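Probable antibiotics synthesis protein (Thermus thermophilus, PDB 1V70) is of unknown function but belongs to the cupin family, probably binds a metal ion and may take part in antibiotic synthesis. Local coordinates at residues L70-P73 with G74-A77. Numbering follows the deposited sequence.
Sequences LLAP and GMAA
Met75 folds its side chain back over the strand that precedes the turn, and two of its atoms bond to Ala72. Met75 N donates to Ala72 O at 3.0 Å, which closes a type II beta turn from Ala72 to Met75. Farther along the side chain, Met75 SD accepts a weak hydrogen bond from Ala72 N (3.5 Å), nearly straight at 165°. With CG anti to the carbonyl carbon and the chain extended to SD, the bend at chi3 (68°) carries Met75 CE on to Leu70 O, 3.5 Å away. Leu71 meets Met75 through its CD1 branch: Leu71 CD1 lies 3.6 Å from Met75 CB and also packs on the Met75 carbonyl, then reaches Ala77 CB at 4.1 Å. Gly74 occupies the third position (i+2) of the turn, and its positive phi of 97° is the conformation that a type II turn has there.

Around this first shell, backbone hydrogen bonds join Ala55 to Gly74 and Met75, and Val60 to Leu71. Ile3 of the second subunit packs on Leu71 and Met75, while Met75 to Ala77 pair antiparallel with a strand of that subunit, so the sheet runs on across the interface. The tight Pro-Gly turn thus links strand 67-71 of one sheet to strand 75-79 of the other, a connection between the two sheets of the cupin beta-barrel.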
ATOM      1  N   LEU A  70       3.451  -6.000 -16.905  1.00 11.05           N
ATOM      2  CA  LEU A  70       4.181  -4.744 -16.882  1.00 12.03           C
ATOM      3  C   LEU A  70       3.402  -3.864 -15.917  1.00 12.01           C
ATOM      4  O   LEU A  70       2.268  -3.468 -16.191  1.00 12.68           O
ATOM      5  CB  LEU A  70       4.217  -4.110 -18.276  1.00 14.01           C
ATOM      6  CG  LEU A  70       5.031  -4.862 -19.331  0.50 15.97           C
ATOM      7  CD1 LEU A  70       5.041  -4.060 -20.622  0.50 16.93           C
ATOM      8  CD2 LEU A  70       6.453  -5.079 -18.833  0.50 16.85           C
ATOM      9  N   LEU A  71       4.012  -3.587 -14.774  1.00 11.86           N
ATOM     10  CA  LEU A  71       3.386  -2.778 -13.746  1.00 13.58           C
ATOM     11  C   LEU A  71       3.831  -1.324 -13.890  1.00 13.24           C
ATOM     12  O   LEU A  71       4.989  -0.994 -13.618  1.00 14.85           O
ATOM     13  CB  LEU A  71       3.782  -3.322 -12.372  1.00 15.39           C
ATOM     14  CG  LEU A  71       2.887  -3.018 -11.171  1.00 15.85           C
ATOM     15  CD1 LEU A  71       1.562  -3.768 -11.310  1.00 18.24           C
ATOM     16  CD2 LEU A  71       3.604  -3.441  -9.896  1.00 17.22           C
ATOM     17  N   ALA A  72       2.909  -0.473 -14.338  1.00 12.83           N
ATOM     18  CA  ALA A  72       3.164   0.956 -14.517  1.00 13.55           C
ATOM     19  C   ALA A  72       2.566   1.703 -13.322  1.00 13.17           C
ATOM     20  O   ALA A  72       1.755   1.149 -12.580  1.00 11.31           O
ATOM     21  CB  ALA A  72       2.534   1.442 -15.821  1.00 16.39           C
ATOM     22  N   PRO A  73       2.942   2.979 -13.127  1.00 12.93           N
ATOM     23  CA  PRO A  73       2.418   3.750 -11.995  1.00 12.91           C
ATOM     24  C   PRO A  73       0.902   3.678 -11.835  1.00 12.91           C
ATOM     25  O   PRO A  73       0.153   3.906 -12.788  1.00 13.01           O
ATOM     26  CB  PRO A  73       2.910   5.166 -12.288  1.00 13.87           C
ATOM     27  CG  PRO A  73       4.207   4.922 -12.994  1.00 15.13           C
ATOM     28  CD  PRO A  73       3.846   3.806 -13.948  1.00 14.06           C
ATOM     29  N   GLY A  74       0.463   3.356 -10.621  1.00 11.25           N
ATOM     30  CA  GLY A  74      -0.958   3.255 -10.336  1.00 11.79           C
ATOM     31  C   GLY A  74      -1.495   1.837 -10.398  1.00 10.35           C
ATOM     32  O   GLY A  74      -2.641   1.588 -10.026  1.00 11.83           O
ATOM     33  N   MET A  75      -0.667   0.909 -10.865  1.00 10.50           N
ATOM     34  CA  MET A  75      -1.064  -0.492 -10.975  1.00 10.57           C
ATOM     35  C   MET A  75      -0.533  -1.327  -9.817  1.00 10.47           C
ATOM     36  O   MET A  75       0.561  -1.073  -9.303  1.00 10.21           O
ATOM     37  CB  MET A  75      -0.558  -1.085 -12.292  1.00 11.60           C
ATOM     38  CG  MET A  75      -1.209  -0.493 -13.534  1.00 13.23           C
ATOM     39  SD  MET A  75      -0.466  -1.078 -15.073  1.00 13.43           S
ATOM     40  CE  MET A  75      -0.947  -2.809 -15.055  1.00 15.13           C
ATOM     41  N   ALA A  76      -1.318  -2.321  -9.415  1.00  9.91           N
ATOM     42  CA  ALA A  76      -0.945  -3.220  -8.330  1.00  9.66           C
ATOM     43  C   ALA A  76      -1.129  -4.670  -8.759  1.00  9.92           C
ATOM     44  O   ALA A  76      -2.046  -4.991  -9.525  1.00 11.07           O
ATOM     45  CB  ALA A  76      -1.794  -2.931  -7.091  1.00 11.59           C
ATOM     46  N   ALA A  77      -0.257  -5.541  -8.260  1.00  9.54           N
ATOM     47  CA  ALA A  77      -0.307  -6.967  -8.563  1.00  9.13           C
ATOM     48  C   ALA A  77      -0.236  -7.751  -7.254  1.00  8.81           C
ATOM     49  O   ALA A  77       0.553  -7.419  -6.360  1.00  8.91           O
ATOM     50  CB  ALA A  77       0.851  -7.352  -9.472  1.00 11.24           C
TER